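Local coordinates for mRNA nuclease HepT (Shewanella oneidensis MR-1, PDB 6M6U), which acts as the bacteriostatic toxin of a type VII toxin-antitoxin system, cleaving mRNA until its cognate antitoxin MntA neutralises it, mostly by tri-AMPylation, at residues N80-T83 with Q84-D88; D3-I6 with N7-T11. All blocks are in the same frame, centred on the assembly; numbering follows the deposited sequence.

Interaction 1: residues N80-T83 with Q84-D88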
ATOM      1  N   ASN B  80      -0.031 -17.387 -47.923  1.00 83.57           N
ATOM      2  CA  ASN B  80       0.446 -17.848 -49.230  1.00 88.94           C
ATOM      3  C   ASN B  80       1.822 -17.293 -49.576  1.00 91.80           C
ATOM      4  O   ASN B  80       2.111 -17.012 -50.743  1.00 97.28           O
ATOM      5  CB  ASN B  80      -0.554 -17.518 -50.341  1.00 91.51           C
ATOM      6  CG  ASN B  80      -1.711 -18.489 -50.378  1.00 96.60           C
ATOM      7  OD1 ASN B  80      -2.800 -18.192 -49.889  1.00 97.30           O
ATOM      8  ND2 ASN B  80      -1.476 -19.667 -50.945  1.00100.15           N
ATOM      9  N   LEU B  81       2.680 -17.126 -48.573  1.00 83.38           N
ATOM     10  CA  LEU B  81       4.068 -16.771 -48.831  1.00 74.43           C
ATOM     11  C   LEU B  81       4.970 -17.995 -48.901  1.00 68.17           C
ATOM     12  O   LEU B  81       6.033 -17.930 -49.526  1.00 64.79           O
ATOM     13  CB  LEU B  81       4.570 -15.786 -47.770  1.00 70.47           C
ATOM     14  CG  LEU B  81       3.563 -14.673 -47.432  1.00 69.82           C
ATOM     15  CD1 LEU B  81       4.134 -13.709 -46.395  1.00 65.70           C
ATOM     16  CD2 LEU B  81       3.108 -13.909 -48.687  1.00 70.73           C
ATOM     17  N   ILE B  82       4.562 -19.105 -48.293  1.00 64.41           N
ATOM     18  CA  ILE B  82       5.135 -20.415 -48.567  1.00 64.53           C
ATOM     19  C   ILE B  82       3.986 -21.371 -48.845  1.00 69.41           C
ATOM     20  O   ILE B  82       2.857 -21.163 -48.387  1.00 71.59           O
ATOM     21  CB  ILE B  82       6.019 -20.957 -47.418  1.00 61.49           C
ATOM     22  CG1 ILE B  82       5.216 -21.066 -46.117  1.00 64.80           C
ATOM     23  CG2 ILE B  82       7.253 -20.091 -47.239  1.00 55.79           C
ATOM     24  CD1 ILE B  82       5.998 -21.696 -44.974  1.00 67.88           C
ATOM     25  N   THR B  83       4.277 -22.417 -49.608  1.00 72.22           N
ATOM     26  CA  THR B  83       3.263 -23.410 -49.919  1.00 73.93           C
ATOM     27  C   THR B  83       2.899 -24.197 -48.666  1.00 80.60           C
ATOM     28  O   THR B  83       3.692 -24.320 -47.730  1.00 82.00           O
ATOM     29  CB  THR B  83       3.762 -24.359 -51.006  1.00 66.43           C
ATOM     30  OG1 THR B  83       4.778 -25.210 -50.463  1.00 66.21           O
ATOM     31  CG2 THR B  83       4.345 -23.570 -52.168  1.00 60.68           C
ATOM     32  N   GLN B  84       1.671 -24.714 -48.647  1.00 85.08           N
ATOM     33  CA  GLN B  84       1.278 -25.617 -47.569  1.00 88.21           C
ATOM     34  C   GLN B  84       2.180 -26.843 -47.469  1.00 88.06           C
ATOM     35  O   GLN B  84       2.494 -27.249 -46.336  1.00 87.84           O
ATOM     36  CB  GLN B  84      -0.190 -26.030 -47.740  1.00 94.27           C
ATOM     37  CG  GLN B  84      -0.734 -26.853 -46.586  1.00100.13           C
ATOM     38  CD  GLN B  84      -0.982 -26.015 -45.350  1.00105.57           C
ATOM     39  OE1 GLN B  84      -1.095 -24.791 -45.431  1.00108.08           O
ATOM     40  NE2 GLN B  84      -1.059 -26.668 -44.194  1.00105.56           N
ATOM     41  N   PRO B  85       2.621 -27.476 -48.565  1.00 87.09           N
ATOM     42  CA  PRO B  85       3.585 -28.582 -48.410  1.00 84.52           C
ATOM     43  C   PRO B  85       4.897 -28.165 -47.760  1.00 73.92           C
ATOM     44  O   PRO B  85       5.374 -28.850 -46.845  1.00 69.10           O
ATOM     45  CB  PRO B  85       3.783 -29.082 -49.854  1.00 85.89           C
ATOM     46  CG  PRO B  85       3.194 -28.025 -50.737  1.00 86.17           C
ATOM     47  CD  PRO B  85       2.099 -27.410 -49.942  1.00 86.65           C
ATOM     48  N   LEU B  86       5.503 -27.060 -48.208  1.00 68.62           N
ATOM     49  CA  LEU B  86       6.771 -26.635 -47.621  1.00 66.02           C
ATOM     50  C   LEU B  86       6.596 -26.245 -46.158  1.00 68.05           C
ATOM     51  O   LEU B  86       7.472 -26.520 -45.328  1.00 66.50           O
ATOM     52  CB  LEU B  86       7.368 -25.476 -48.420  1.00 63.43           C
ATOM     53  CG  LEU B  86       8.682 -24.904 -47.878  1.00 66.46           C
ATOM     54  CD1 LEU B  86       9.762 -25.978 -47.815  1.00 69.65           C
ATOM     55  CD2 LEU B  86       9.149 -23.723 -48.712  1.00 65.39           C
ATOM     56  N   SER B  87       5.468 -25.611 -45.826  1.00 66.39           N
ATOM     57  CA  SER B  87       5.163 -25.307 -44.432  1.00 65.08           C
ATOM     58  C   SER B  87       5.167 -26.570 -43.582  1.00 63.09           C
ATOM     59  O   SER B  87       5.750 -26.599 -42.492  1.00 56.12           O
ATOM     60  CB  SER B  87       3.809 -24.600 -44.337  1.00 64.66           C
ATOM     61  OG  SER B  87       3.339 -24.569 -42.998  1.00 62.16           O
ATOM     62  N   ASP B  88       4.526 -27.632 -44.074  1.00 68.48           N
ATOM     63  CA  ASP B  88       4.410 -28.859 -43.292  1.00 73.56           C
ATOM     64  C   ASP B  88       5.758 -29.550 -43.128  1.00 70.29           C
ATOM     65  O   ASP B  88       6.038 -30.131 -42.073  1.00 68.86           O
ATOM     66  CB  ASP B  88       3.396 -29.797 -43.943  1.00 79.84           C
ATOM     67  CG  ASP B  88       1.965 -29.349 -43.718  1.00 87.27           C
ATOM     68  OD1 ASP B  88       1.756 -28.180 -43.323  1.00 90.96           O
ATOM     69  OD2 ASP B  88       1.045 -30.166 -43.936  1.00 89.25           O
TER
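The pyrrolidine ring of P85 presents one face to T83, whose hydroxyl oxygen sits over it. T83 OG1 comes within 3.2 Å of P85 CG, the ring atom that the C-gamma-endo pucker tips toward it, while T83 CB lies beyond the ring's rim on the CD side, 3.6 Å from P85 CD; the two side chains cross at about a right angle. The hydroxyl oxygen does a second job. With OG1 held between the backbone N and the carbonyl carbon (chi1 71°), it faces the first helical turn and accepts L86 N at 3.0 Å, in a nearly straight bond (164°). L86 CB lies close by, 3.3 Å from T83 OG1. The backbone of T83 also joins the helix, S87 N donating to T83 O at 2.9 Å. On the buried side, I82 extends its CD1 to S87 CB, 3.7 Å away, and both residues also meet helix 69-78, I82 on L76 and S87 on F73 and A77. L86 turns to helix 120-131, touching D122 and Q125. This is a threonine N-cap, with a proline in the first turn, where it has no N-H to satisfy. It starts helix 84-102 just after a Schellman motif, with N80 at C-prime, has ended helix 69-78: a tight helix-to-helix connection of the HepT-like fold.

Interaction 2: residues D3-I6 with N7-T11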
ATOM      1  N   ASP B   3      18.585  -6.984 -44.005  1.00 89.93           N
ATOM      2  CA  ASP B   3      19.849  -7.534 -43.522  1.00 90.16           C
ATOM      3  C   ASP B   3      19.641  -8.756 -42.636  1.00 88.10           C
ATOM      4  O   ASP B   3      20.503  -9.642 -42.598  1.00 89.41           O
ATOM      5  CB  ASP B   3      20.643  -6.465 -42.771  1.00 92.69           C
ATOM      6  CG  ASP B   3      21.467  -5.594 -43.697  1.00 98.31           C
ATOM      7  OD1 ASP B   3      21.623  -5.967 -44.880  1.00100.77           O
ATOM      8  OD2 ASP B   3      21.964  -4.541 -43.243  1.00100.11           O
ATOM      9  N   ILE B   4      18.522  -8.823 -41.914  1.00 82.16           N
ATOM     10  CA  ILE B   4      18.237 -10.003 -41.102  1.00 74.03           C
ATOM     11  C   ILE B   4      17.982 -11.210 -41.995  1.00 69.77           C
ATOM     12  O   ILE B   4      18.506 -12.303 -41.755  1.00 65.49           O
ATOM     13  CB  ILE B   4      17.051  -9.734 -40.160  1.00 66.52           C
ATOM     14  CG1 ILE B   4      17.534  -9.036 -38.890  1.00 69.17           C
ATOM     15  CG2 ILE B   4      16.322 -11.027 -39.819  1.00 60.81           C
ATOM     16  CD1 ILE B   4      16.423  -8.681 -37.938  1.00 70.43           C
ATOM     17  N   ILE B   5      17.172 -11.026 -43.041  1.00 68.33           N
ATOM     18  CA  ILE B   5      16.902 -12.112 -43.976  1.00 65.52           C
ATOM     19  C   ILE B   5      18.198 -12.599 -44.609  1.00 61.44           C
ATOM     20  O   ILE B   5      18.440 -13.806 -44.715  1.00 60.30           O
ATOM     21  CB  ILE B   5      15.891 -11.657 -45.045  1.00 68.08           C
ATOM     22  CG1 ILE B   5      14.534 -11.353 -44.409  1.00 67.30           C
ATOM     23  CG2 ILE B   5      15.756 -12.713 -46.131  1.00 67.48           C
ATOM     24  CD1 ILE B   5      13.904 -12.540 -43.733  1.00 69.46           C
ATOM     25  N   ILE B   6      19.064 -11.665 -45.011  1.00 61.80           N
ATOM     26  CA  ILE B   6      20.293 -12.022 -45.718  1.00 66.80           C
ATOM     27  C   ILE B   6      21.224 -12.832 -44.821  1.00 70.99           C
ATOM     28  O   ILE B   6      21.793 -13.844 -45.248  1.00 72.22           O
ATOM     29  CB  ILE B   6      20.979 -10.751 -46.258  1.00 65.37           C
ATOM     30  CG1 ILE B   6      20.154 -10.143 -47.401  1.00 66.78           C
ATOM     31  CG2 ILE B   6      22.402 -11.056 -46.700  1.00 65.01           C
ATOM     32  CD1 ILE B   6      20.471  -8.684 -47.689  1.00 67.21           C
ATOM     33  N   ASN B   7      21.386 -12.413 -43.563  1.00 71.72           N
ATOM     34  CA  ASN B   7      22.295 -13.127 -42.668  1.00 70.84           C
ATOM     35  C   ASN B   7      21.752 -14.500 -42.299  1.00 66.78           C
ATOM     36  O   ASN B   7      22.518 -15.467 -42.190  1.00 66.29           O
ATOM     37  CB  ASN B   7      22.566 -12.296 -41.415  1.00 74.84           C
ATOM     38  CG  ASN B   7      23.439 -11.089 -41.698  1.00 85.17           C
ATOM     39  OD1 ASN B   7      24.654 -11.127 -41.506  1.00 89.03           O
ATOM     40  ND2 ASN B   7      22.822 -10.012 -42.169  1.00 88.78           N
ATOM     41  N   LYS B   8      20.435 -14.614 -42.102  1.00 62.61           N
ATOM     42  CA  LYS B   8      19.856 -15.917 -41.794  1.00 61.93           C
ATOM     43  C   LYS B   8      19.962 -16.863 -42.986  1.00 65.09           C
ATOM     44  O   LYS B   8      20.208 -18.064 -42.810  1.00 64.94           O
ATOM     45  CB  LYS B   8      18.401 -15.762 -41.349  1.00 57.52           C
ATOM     46  CG  LYS B   8      18.225 -14.949 -40.075  1.00 55.66           C
ATOM     47  CD  LYS B   8      19.011 -15.538 -38.913  1.00 55.52           C
ATOM     48  CE  LYS B   8      18.932 -14.634 -37.688  1.00 59.21           C
ATOM     49  NZ  LYS B   8      19.658 -15.193 -36.513  1.00 62.45           N
ATOM     50  N   ILE B   9      19.774 -16.342 -44.205  1.00 61.02           N
ATOM     51  CA  ILE B   9      20.029 -17.135 -45.409  1.00 55.31           C
ATOM     52  C   ILE B   9      21.453 -17.667 -45.389  1.00 50.38           C
ATOM     53  O   ILE B   9      21.691 -18.869 -45.555  1.00 51.55           O
ATOM     54  CB  ILE B   9      19.773 -16.302 -46.678  1.00 59.67           C
ATOM     55  CG1 ILE B   9      18.289 -15.964 -46.839  1.00 63.36           C
ATOM     56  CG2 ILE B   9      20.291 -17.041 -47.907  1.00 59.00           C
ATOM     57  CD1 ILE B   9      17.374 -17.150 -46.726  1.00 70.43           C
ATOM     58  N   ALA B  10      22.423 -16.772 -45.176  1.00 49.69           N
ATOM     59  CA  ALA B  10      23.826 -17.176 -45.153  1.00 58.20           C
ATOM     60  C   ALA B  10      24.077 -18.263 -44.114  1.00 66.32           C
ATOM     61  O   ALA B  10      24.858 -19.193 -44.352  1.00 71.29           O
ATOM     62  CB  ALA B  10      24.716 -15.963 -44.883  1.00 56.54           C
ATOM     63  N   THR B  11      23.413 -18.171 -42.958  1.00 68.39           N
ATOM     64  CA  THR B  11      23.616 -19.162 -41.905  1.00 64.84           C
ATOM     65  C   THR B  11      23.067 -20.526 -42.308  1.00 59.23           C
ATOM     66  O   THR B  11      23.712 -21.553 -42.067  1.00 58.38           O
ATOM     67  CB  THR B  11      22.977 -18.677 -40.605  1.00 62.38           C
ATOM     68  OG1 THR B  11      23.758 -17.599 -40.079  1.00 66.07           O
ATOM     69  CG2 THR B  11      22.904 -19.799 -39.575  1.00 57.09           C
TER
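D3 and N7 meet one turn apart at the start of helix 3-23, where D3 O faces both nitrogens of the asparagine. N7 N donates to it at 3.1 Å in the usual helical way. The side-chain amide folds back to the same oxygen because CG lies beside the backbone N (chi1 -71°); N7 ND2 is modelled only 2.4 Å from D3 O, too short to be taken literally, so the exact position of the amide is doubtful. At I4 the carbonyl accepts K8 N, and the lysine's aliphatic start leans on the same oxygen, K8 CG lying 3.1 Å from I4 O. A bend at chi2 (-57°) then leads the chain off to D52, which K8 NZ meets in a salt bridge. I5 follows with the inward-facing pair: I5 CG2 reaches I9 CG1 at 4.2 Å, the branches crossing at a slant, and I9 CG1 also rests 3.0 Å from I5 O. I6 O takes A10 N at 3.0 Å, with A10 CB alongside. Other sides of these turns meet partner chains: D3 and I4 touch Q98 and E101 of the MntA antitoxin, whereas K8 and T11 reach H102 and Y104 of a second HepT subunit. I5 and I9 pack between helix 33-60, at I53, and helix 120-131, at I130 and I127.

Overall arrangement
Interaction 2 comes first along the chain, in the opening turns of helix 3-23; interaction 1 follows much later, at the loop between helices 69-78 and 84-102. Their centres are 20 Å apart and their nearest atoms about 10 Å, so they do not touch, but helix 120-131 links them: I127 and I130 meet interaction 2, while D122, Q125 and F126 meet interaction 1. Interaction 1 starts the helix that runs into the RX(4)HXY motif, whose R97 and H102 are probably active-site residues. Interaction 2 borders that motif of another HepT subunit in the assembly.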